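Local coordinates for ornithine cyclodeaminase (Methanococcus maripaludis S2, PDB 3C2Q), which converts L-ornithine to L-proline with release of ammonia, using NAD(+) as cofactor, at residues I164-A169 / N238-L243; P153-M158 / E228-Q233; D265-T270 / V287-L292. All blocks are in the same frame, centred on the assembly; numbering follows the deposited sequence.

Interaction 1: residues I164-A169 / N238-L243; sequences IQAILA and NIPYVL
Ile167 is gripped through both its backbone polar atoms by the strand that runs beside it in the same direction. Its N donates to Pro240 O at 3.1 Å, and its O accepts from Val242 N at 2.9 Å. One step on, Ala169 N reaches Val242 O at 3.0 Å, so Val242 bonds Ile167 through its N and Ala169 through its O, the staggered pattern of a parallel pair, in which one residue bonds the two flanking its partner. Proline suits position 240 because only its carbonyl is called on here; lacking an N-H, it sets its ring CD against Gln165 O instead.

Leu168 and Val242 lie side by side on one face, Leu168 CD2 being 3.6 Å from Val242 CB; Ile167, Tyr241, Ala169 and Leu243 share the other. Ile239 points across the gap: with CG1 anti to its carbonyl carbon (chi1 -73°), CG1 meets Ile164 O and CG2 covers the backbone of Gln165 and Ala166. Replacing Ile239 by alanine would remove CG1, CG2 and CD1, and would probably open a gap over Ile164 O and the Gln165-Ala166 peptide.

Polar ends are satisfied from outside: Gln165 OE1 by Ile138 N, Gln165 NE2 by Gly162 O, Tyr241 OH by Asp255 OD1. Ala169 O, 3.2 Å from the acceptor Val242 O and not bonded to it, is engaged by the backbone of Ala244; Leu168 bonds Ile140 and Gly142 on its far side. Strand 241-244 is outermost in the parallel sheet within this chain. Helix 260-271 covers the Leu168 and Val242 face, helices 152-160 and 230-237 the other.

Interaction 2: residues P153-M158 / E228-Q233; sequences PALAKM and EGIMYQ
Ala156 presses its CB against the beginning of a second helix, reaching Gly229 C and Ile230 N, both at 3.6 Å. The CA atoms of Ala156 and Ile230 are only 4.2 Å apart, and a methyl suits so close a meeting of backbones. Gly229 holds the N-cap position. At its backbone angles a side chain would be jammed against the carbonyl O of Glu228, reason enough for glycine.

Ile230 and Leu155 extend the contact along one flank of Ala156. The Ile230 CG1 branch stands anti to the carbonyl carbon (chi1 -63°), which brings CG1 to 3.9 Å from Ala156 CB; the extended second torsion then carries CD1 on to Leu155 CD2, also at 3.9 Å. With CG anti to the backbone N (chi1 179°), Leu155 holds CD2 where Ile230 CD1 meets it, and the two chains cross obliquely. Both are buried and wholly apolar and need no polar partner.

Gln233 lies one turn further along its helix. Its chain bends at chi2 (-68°), and the aliphatic part does the touching: CG lies 3.6 Å from Ala156 O. Glutamine fits this partly exposed place, offering methylenes to the neighbouring helix while keeping a polar end.

No hydrogen bond crosses the contact. The backbone N atoms of Ile230 and Met231 are bound by the Asp177 carboxylate from helix 171-183. The contact joins two helices that lead into neighbouring strands of the parallel sheet, 152-160 into 166-170 and 230-237 into 241-244; with strand order 3-2-1-4-5-6, this is the topology of the NAD-binding Rossmann fold.

Interaction 3: residues D265-T270 / V287-L292; sequences DKMRTT and VATGNL
Leu292 gives up more surface to this contact than any other residue, pushing its isobutyl group against the backbone of the facing helix. With CG anti to the carbonyl carbon (chi1 -58°), its CD1 comes to 3.7 Å from Arg268 N and 3.8 Å from Met267 CB, while CD2 lies beside Arg268 CB. A branched apolar chain suits this site, where the partner offers backbone and methylene atoms.

Met267, a selenomethionine in the crystal, is second in buried surface. Its chain leaves the helix extended and then bends at chi3 (65°), which turns the terminal CE toward the other helix. There CE meets Thr289 OG1 at 3.3 Å and Ala288 CB at 4.1 Å; the Met267 and Thr289 side chains cross at about a right angle. The Thr289 hydroxyl is hydrogen-bonded to His285 O one turn back in its own helix, which satisfies it beside a methyl.

The helical segments 265-270 and 287-292 cross at -60°, their axes 9.5 Å apart at closest approach. Both belong to the Rossmann domain, where Met267 also packs on Val242 of the edge strand and Thr289 on Leu168. The first turn of helix 283-292 carries Leu284 and His285, which probably bind NAD(+) as in relatives. Met267 and Ala288 also pack on Ile247 of the second subunit.

Arg268 makes the third large contribution. Its chain is extended from CG to NE, so the aliphatic part runs past Leu292 before the guanidinium is reached. A water in the guanidinium plane, at its edge, accepts from Arg268 NE at 2.7 Å and donates to Leu292 O at 2.8 Å. Beyond it, Arg268 NH2 bonds to Asn47 O and Thr65 O, tying this helix to the N-terminal part of the chain.

Overall arrangement
Following the chain from the N terminus, past the mixed sheet and strand 138-142, helix 152-160 leads into strand 166-170. After a largely helical excursion, helix 230-237 returns to pack on the former, closing interaction 2, and strand 241-244 then pairs with the latter, closing interaction 1. The two contacts therefore cross along the chain, and they touch where Ile167 packs on Ile230. Interaction 3 follows in series: helix 260-271 is the next helix after strand 241-244, and a short connection that includes strand 276-280 brings helix 283-292 against it. It meets interaction 1 through Val242 and Thr270 but stays about 11 Å from interaction 2 at the nearest atoms.

Interaction 1: residues I164-A169 / N238-L243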
loop_
_atom_site.group_PDB
_atom_site.type_symbol
_atom_site.label_atom_id
_atom_site.label_comp_id
_atom_site.label_asym_id
_atom_site.label_seq_id
_atom_site.Cartn_x
_atom_site.Cartn_y
_atom_site.Cartn_z
ATOM N N ILE B 164 -6.194 -29.495 -6.303
ATOM C CA ILE B 164 -4.852 -29.092 -5.916
ATOM C C ILE B 164 -3.883 -30.270 -5.967
ATOM O O ILE B 164 -4.070 -31.208 -5.223
ATOM C CB ILE B 164 -4.849 -28.502 -4.455
ATOM C CG1 ILE B 164 -5.924 -27.399 -4.271
ATOM C CG2 ILE B 164 -3.462 -28.030 -4.065
ATOM C CD1 ILE B 164 -5.934 -26.366 -5.356
ATOM N N GLN B 165 -2.824 -30.185 -6.782
ATOM C CA GLN B 165 -1.832 -31.281 -6.878
ATOM C C GLN B 165 -0.530 -31.051 -6.096
ATOM O O GLN B 165 0.304 -31.949 -5.961
ATOM C CB GLN B 165 -1.549 -31.602 -8.352
ATOM C CG GLN B 165 -2.693 -32.366 -9.070
ATOM C CD GLN B 165 -4.023 -31.614 -9.135
ATOM O OE1 GLN B 165 -4.117 -30.540 -9.733
ATOM N NE2 GLN B 165 -5.062 -32.176 -8.507
ATOM N N ALA B 166 -0.351 -29.849 -5.541
ATOM C CA ALA B 166 0.803 -29.578 -4.721
ATOM C C ALA B 166 0.575 -28.311 -3.926
ATOM O O ALA B 166 -0.123 -27.406 -4.400
ATOM C CB ALA B 166 2.116 -29.437 -5.587
ATOM N N ILE B 167 1.195 -28.248 -2.747
ATOM C CA ILE B 167 1.226 -27.008 -1.924
ATOM C C ILE B 167 2.640 -26.673 -1.497
ATOM O O ILE B 167 3.341 -27.504 -0.913
ATOM C CB ILE B 167 0.325 -27.098 -0.651
ATOM C CG1 ILE B 167 -1.153 -27.245 -1.064
ATOM C CG2 ILE B 167 0.529 -25.832 0.257
ATOM C CD1 ILE B 167 -2.140 -27.207 0.105
ATOM N N LEU B 168 3.083 -25.459 -1.811
ATOM C CA LEU B 168 4.364 -24.969 -1.372
ATOM C C LEU B 168 4.096 -23.856 -0.366
ATOM O O LEU B 168 3.312 -22.955 -0.655
ATOM C CB LEU B 168 5.138 -24.411 -2.567
ATOM C CG LEU B 168 5.226 -25.337 -3.783
ATOM C CD1 LEU B 168 6.076 -24.671 -4.850
ATOM C CD2 LEU B 168 5.831 -26.675 -3.373
ATOM N N ALA B 169 4.721 -23.918 0.801
ATOM C CA ALA B 169 4.409 -22.949 1.854
ATOM C C ALA B 169 5.551 -23.012 2.845
ATOM O O ALA B 169 6.613 -23.576 2.517
ATOM C CB ALA B 169 3.048 -23.282 2.508
ATOM N N ASN B 238 -3.240 -37.674 -0.534
ATOM C CA ASN B 238 -1.882 -37.870 -1.039
ATOM C C ASN B 238 -1.417 -36.711 -1.928
ATOM O O ASN B 238 -0.859 -36.932 -3.014
ATOM C CB ASN B 238 -1.752 -39.225 -1.767
ATOM C CG ASN B 238 -2.330 -40.384 -0.956
ATOM O OD1 ASN B 238 -3.229 -41.092 -1.423
ATOM N ND2 ASN B 238 -1.832 -40.572 0.268
ATOM N N ILE B 239 -1.664 -35.475 -1.463
ATOM C CA ILE B 239 -1.174 -34.286 -2.154
ATOM C C ILE B 239 0.148 -33.894 -1.544
ATOM O O ILE B 239 0.217 -33.666 -0.356
ATOM C CB ILE B 239 -2.186 -33.111 -2.075
ATOM C CG1 ILE B 239 -3.360 -33.406 -2.980
ATOM C CG2 ILE B 239 -1.554 -31.787 -2.601
ATOM C CD1 ILE B 239 -4.555 -33.809 -2.269
ATOM N N PRO B 240 1.212 -33.848 -2.350
ATOM C CA PRO B 240 2.523 -33.516 -1.818
ATOM C C PRO B 240 2.596 -32.036 -1.420
ATOM O O PRO B 240 1.931 -31.197 -2.031
ATOM C CB PRO B 240 3.455 -33.758 -3.008
ATOM C CG PRO B 240 2.622 -33.552 -4.175
ATOM C CD PRO B 240 1.255 -34.091 -3.803
ATOM N N TYR B 241 3.373 -31.744 -0.395
ATOM C CA TYR B 241 3.617 -30.360 -0.013
ATOM C C TYR B 241 5.089 -30.186 0.263
ATOM O O TYR B 241 5.816 -31.172 0.529
ATOM C CB TYR B 241 2.763 -29.934 1.189
ATOM C CG TYR B 241 2.824 -30.870 2.382
ATOM C CD1 TYR B 241 3.831 -30.751 3.326
ATOM C CD2 TYR B 241 1.840 -31.852 2.577
ATOM C CE1 TYR B 241 3.898 -31.603 4.423
ATOM C CE2 TYR B 241 1.887 -32.701 3.677
ATOM C CZ TYR B 241 2.928 -32.579 4.585
ATOM O OH TYR B 241 2.994 -33.403 5.674
ATOM N N VAL B 242 5.545 -28.943 0.184
ATOM C CA VAL B 242 6.910 -28.635 0.508
ATOM C C VAL B 242 6.826 -27.476 1.479
ATOM O O VAL B 242 6.284 -26.430 1.120
ATOM C CB VAL B 242 7.710 -28.223 -0.769
ATOM C CG1 VAL B 242 9.134 -27.843 -0.420
ATOM C CG2 VAL B 242 7.679 -29.319 -1.842
ATOM N N LEU B 243 7.307 -27.664 2.702
ATOM C CA LEU B 243 7.318 -26.600 3.680
ATOM C C LEU B 243 8.754 -26.138 3.840
ATOM O O LEU B 243 9.608 -26.890 4.351
ATOM C CB LEU B 243 6.746 -27.077 5.032
ATOM C CG LEU B 243 5.320 -27.633 5.043
ATOM C CD1 LEU B 243 4.959 -28.017 6.491
ATOM C CD2 LEU B 243 4.312 -26.631 4.437
#

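Interaction 2: residues P153-M158 / E228-Q233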
loop_
_atom_site.group_PDB
_atom_site.type_symbol
_atom_site.label_atom_id
_atom_site.label_comp_id
_atom_site.label_asym_id
_atom_site.label_seq_id
_atom_site.Cartn_x
_atom_site.Cartn_y
_atom_site.Cartn_z
ATOM N N PRO B 153 -10.543 -22.964 5.504
ATOM C CA PRO B 153 -11.539 -23.985 5.140
ATOM C C PRO B 153 -11.826 -24.073 3.639
ATOM O O PRO B 153 -12.003 -25.182 3.120
ATOM C CB PRO B 153 -12.776 -23.567 5.930
ATOM C CG PRO B 153 -12.209 -22.852 7.148
ATOM C CD PRO B 153 -11.036 -22.079 6.580
ATOM N N ALA B 154 -11.886 -22.928 2.940
ATOM C CA ALA B 154 -12.121 -22.918 1.503
ATOM C C ALA B 154 -10.998 -23.615 0.756
ATOM O O ALA B 154 -11.259 -24.451 -0.127
ATOM C CB ALA B 154 -12.314 -21.467 0.983
ATOM N N LEU B 155 -9.751 -23.326 1.142
ATOM C CA LEU B 155 -8.606 -23.959 0.487
ATOM C C LEU B 155 -8.570 -25.451 0.790
ATOM O O LEU B 155 -8.303 -26.255 -0.108
ATOM C CB LEU B 155 -7.286 -23.311 0.903
ATOM C CG LEU B 155 -6.027 -23.926 0.287
ATOM C CD1 LEU B 155 -6.156 -24.013 -1.236
ATOM C CD2 LEU B 155 -4.795 -23.112 0.702
ATOM N N ALA B 156 -8.857 -25.824 2.034
ATOM C CA ALA B 156 -8.875 -27.265 2.396
ATOM C C ALA B 156 -9.905 -28.038 1.559
ATOM O O ALA B 156 -9.654 -29.152 1.099
ATOM C CB ALA B 156 -9.166 -27.432 3.888
ATOM N N LYS B 157 -11.069 -27.439 1.367
ATOM C CA LYS B 157 -12.083 -27.995 0.480
ATOM C C LYS B 157 -11.638 -28.187 -0.981
ATOM O O LYS B 157 -11.959 -29.220 -1.611
ATOM C CB LYS B 157 -13.379 -27.183 0.591
ATOM C CG LYS B 157 -14.561 -27.758 -0.205
ATOM C CD LYS B 157 -14.950 -29.142 0.256
ATOM C CE LYS B 157 -15.609 -29.091 1.614
ATOM N NZ LYS B 157 -16.296 -30.400 1.909
HETATM N N MSE B 158 -10.891 -27.229 -1.534
HETATM C CA MSE B 158 -10.348 -27.384 -2.885
HETATM C C MSE B 158 -9.401 -28.576 -2.960
HETATM O O MSE B 158 -9.414 -29.301 -3.952
HETATM C CB MSE B 158 -9.648 -26.099 -3.379
HETATM C CG MSE B 158 -10.606 -24.932 -3.496
HETATM SE SE MSE B 158 -9.586 -23.233 -3.749
HETATM C CE MSE B 158 -11.045 -22.003 -3.275
ATOM N N GLU B 228 -8.826 -32.299 10.552
ATOM C CA GLU B 228 -9.427 -31.408 9.555
ATOM C C GLU B 228 -8.378 -30.383 9.112
ATOM O O GLU B 228 -7.345 -30.214 9.790
ATOM C CB GLU B 228 -10.664 -30.669 10.126
ATOM C CG GLU B 228 -10.289 -29.637 11.184
ATOM C CD GLU B 228 -11.476 -28.912 11.846
ATOM O OE1 GLU B 228 -12.372 -29.580 12.388
ATOM O OE2 GLU B 228 -11.494 -27.657 11.867
ATOM N N GLY B 229 -8.646 -29.704 7.991
ATOM C CA GLY B 229 -7.808 -28.573 7.568
ATOM C C GLY B 229 -7.016 -28.908 6.311
ATOM O O GLY B 229 -7.161 -29.983 5.691
ATOM N N ILE B 230 -6.173 -27.964 5.904
ATOM C CA ILE B 230 -5.430 -28.083 4.655
ATOM C C ILE B 230 -4.420 -29.235 4.697
ATOM O O ILE B 230 -4.380 -30.043 3.775
ATOM C CB ILE B 230 -4.695 -26.751 4.330
ATOM C CG1 ILE B 230 -5.694 -25.609 4.101
ATOM C CG2 ILE B 230 -3.774 -26.952 3.106
ATOM C CD1 ILE B 230 -5.075 -24.168 4.435
HETATM N N MSE B 231 -3.587 -29.287 5.730
HETATM C CA MSE B 231 -2.532 -30.296 5.819
HETATM C C MSE B 231 -3.182 -31.694 5.962
HETATM O O MSE B 231 -2.747 -32.647 5.314
HETATM C CB MSE B 231 -1.607 -30.024 7.018
HETATM C CG MSE B 231 -1.006 -28.597 7.075
HETATM SE SE MSE B 231 -0.265 -28.140 5.292
HETATM C CE MSE B 231 1.156 -29.345 5.293
ATOM N N TYR B 232 -4.230 -31.780 6.775
ATOM C CA TYR B 232 -5.060 -33.003 6.851
ATOM C C TYR B 232 -5.543 -33.479 5.474
ATOM O O TYR B 232 -5.349 -34.640 5.099
ATOM C CB TYR B 232 -6.241 -32.789 7.792
ATOM C CG TYR B 232 -7.261 -33.921 7.786
ATOM C CD1 TYR B 232 -7.114 -35.028 8.637
ATOM C CD2 TYR B 232 -8.371 -33.881 6.935
ATOM C CE1 TYR B 232 -8.067 -36.074 8.631
ATOM C CE2 TYR B 232 -9.334 -34.927 6.925
ATOM C CZ TYR B 232 -9.160 -36.013 7.782
ATOM O OH TYR B 232 -10.089 -37.039 7.770
ATOM N N GLN B 233 -6.151 -32.593 4.700
ATOM C CA GLN B 233 -6.593 -32.980 3.386
ATOM C C GLN B 233 -5.457 -33.396 2.455
ATOM O O GLN B 233 -5.677 -34.241 1.575
ATOM C CB GLN B 233 -7.462 -31.923 2.726
ATOM C CG GLN B 233 -8.800 -31.718 3.442
ATOM C CD GLN B 233 -9.751 -32.909 3.345
ATOM O OE1 GLN B 233 -9.597 -33.792 2.490
ATOM N NE2 GLN B 233 -10.746 -32.929 4.234
#

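Interaction 3: residues D265-T270 / V287-L292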
loop_
_atom_site.group_PDB
_atom_site.type_symbol
_atom_site.label_atom_id
_atom_site.label_comp_id
_atom_site.label_asym_id
_atom_site.label_seq_id
_atom_site.Cartn_x
_atom_site.Cartn_y
_atom_site.Cartn_z
ATOM N N ASP B 265 15.256 -26.607 -4.510
ATOM C CA ASP B 265 15.349 -27.678 -5.518
ATOM C C ASP B 265 14.090 -28.530 -5.570
ATOM O O ASP B 265 13.594 -28.842 -6.647
ATOM C CB ASP B 265 16.595 -28.553 -5.251
ATOM C CG ASP B 265 17.899 -27.797 -5.490
ATOM O OD1 ASP B 265 17.873 -26.736 -6.159
ATOM O OD2 ASP B 265 18.948 -28.247 -4.976
ATOM N N LYS B 266 13.554 -28.863 -4.396
ATOM C CA LYS B 266 12.302 -29.615 -4.296
ATOM C C LYS B 266 11.100 -28.822 -4.839
ATOM O O LYS B 266 10.243 -29.365 -5.524
ATOM C CB LYS B 266 12.050 -30.063 -2.852
ATOM C CG LYS B 266 10.949 -31.146 -2.758
ATOM C CD LYS B 266 11.089 -31.962 -1.486
ATOM C CE LYS B 266 10.206 -33.226 -1.523
ATOM N NZ LYS B 266 10.066 -33.719 -0.108
HETATM N N MSE B 267 11.055 -27.518 -4.539
HETATM C CA MSE B 267 10.018 -26.641 -5.091
HETATM C C MSE B 267 10.067 -26.586 -6.603
HETATM O O MSE B 267 9.029 -26.613 -7.277
HETATM C CB MSE B 267 10.184 -25.225 -4.514
HETATM C CG MSE B 267 9.810 -25.153 -3.044
HETATM SE SE MSE B 267 10.341 -23.405 -2.257
HETATM C CE MSE B 267 9.133 -22.266 -3.323
ATOM N N ARG B 268 11.278 -26.510 -7.151
ATOM C CA ARG B 268 11.410 -26.419 -8.603
ATOM C C ARG B 268 10.827 -27.637 -9.309
ATOM O O ARG B 268 10.036 -27.504 -10.234
ATOM C CB ARG B 268 12.869 -26.214 -9.011
ATOM C CG ARG B 268 13.042 -26.086 -10.521
ATOM C CD ARG B 268 14.480 -25.757 -10.912
ATOM N NE ARG B 268 14.636 -25.603 -12.367
ATOM C CZ ARG B 268 15.818 -25.644 -12.991
ATOM N NH1 ARG B 268 16.938 -25.851 -12.302
ATOM N NH2 ARG B 268 15.875 -25.497 -14.302
ATOM N N THR B 269 11.198 -28.826 -8.857
ATOM C CA THR B 269 10.725 -30.051 -9.492
ATOM C C THR B 269 9.222 -30.218 -9.271
ATOM O O THR B 269 8.515 -30.736 -10.136
ATOM C CB THR B 269 11.508 -31.279 -8.971
ATOM O OG1 THR B 269 11.215 -31.465 -7.598
ATOM C CG2 THR B 269 12.990 -31.069 -9.084
ATOM N N THR B 270 8.728 -29.725 -8.135
ATOM C CA THR B 270 7.286 -29.765 -7.830
ATOM C C THR B 270 6.438 -28.893 -8.769
ATOM O O THR B 270 5.382 -29.317 -9.200
ATOM C CB THR B 270 7.005 -29.412 -6.342
ATOM O OG1 THR B 270 7.777 -30.263 -5.483
ATOM C CG2 THR B 270 5.557 -29.618 -5.989
ATOM N N VAL B 287 7.619 -14.881 -5.119
ATOM C CA VAL B 287 8.882 -14.563 -5.822
ATOM C C VAL B 287 9.782 -15.802 -5.922
ATOM O O VAL B 287 10.373 -16.063 -6.984
ATOM C CB VAL B 287 9.624 -13.389 -5.145
ATOM C CG1 VAL B 287 11.023 -13.182 -5.794
ATOM C CG2 VAL B 287 8.774 -12.091 -5.276
ATOM N N ALA B 288 9.903 -16.556 -4.824
ATOM C CA ALA B 288 10.737 -17.776 -4.843
ATOM C C ALA B 288 10.220 -18.732 -5.909
ATOM O O ALA B 288 10.998 -19.299 -6.662
ATOM C CB ALA B 288 10.726 -18.459 -3.478
ATOM N N THR B 289 8.899 -18.911 -5.985
ATOM C CA THR B 289 8.316 -19.858 -6.950
ATOM C C THR B 289 8.370 -19.312 -8.374
ATOM O O THR B 289 8.721 -20.027 -9.313
ATOM C CB THR B 289 6.871 -20.272 -6.546
ATOM O OG1 THR B 289 6.929 -20.783 -5.212
ATOM C CG2 THR B 289 6.354 -21.366 -7.450
ATOM N N GLY B 290 8.034 -18.040 -8.553
ATOM C CA GLY B 290 8.117 -17.462 -9.871
ATOM C C GLY B 290 9.526 -17.577 -10.455
ATOM O O GLY B 290 9.699 -17.828 -11.664
ATOM N N ASN B 291 10.532 -17.387 -9.601
ATOM C CA ASN B 291 11.947 -17.504 -10.020
ATOM C C ASN B 291 12.284 -18.898 -10.582
ATOM O O ASN B 291 13.226 -19.047 -11.372
ATOM C CB ASN B 291 12.859 -17.234 -8.840
ATOM C CG ASN B 291 12.973 -15.738 -8.474
ATOM O OD1 ASN B 291 12.458 -14.807 -9.178
ATOM N ND2 ASN B 291 13.675 -15.494 -7.354
ATOM N N LEU B 292 11.493 -19.905 -10.194
ATOM C CA LEU B 292 11.711 -21.302 -10.572
ATOM C C LEU B 292 10.863 -21.757 -11.737
ATOM O O LEU B 292 11.028 -22.882 -12.216
ATOM C CB LEU B 292 11.385 -22.225 -9.389
ATOM C CG LEU B 292 12.187 -21.957 -8.133
ATOM C CD1 LEU B 292 11.689 -22.842 -6.993
ATOM C CD2 LEU B 292 13.702 -22.167 -8.423
HETATM O O HOH W 1 12.313 -24.961 -13.580
#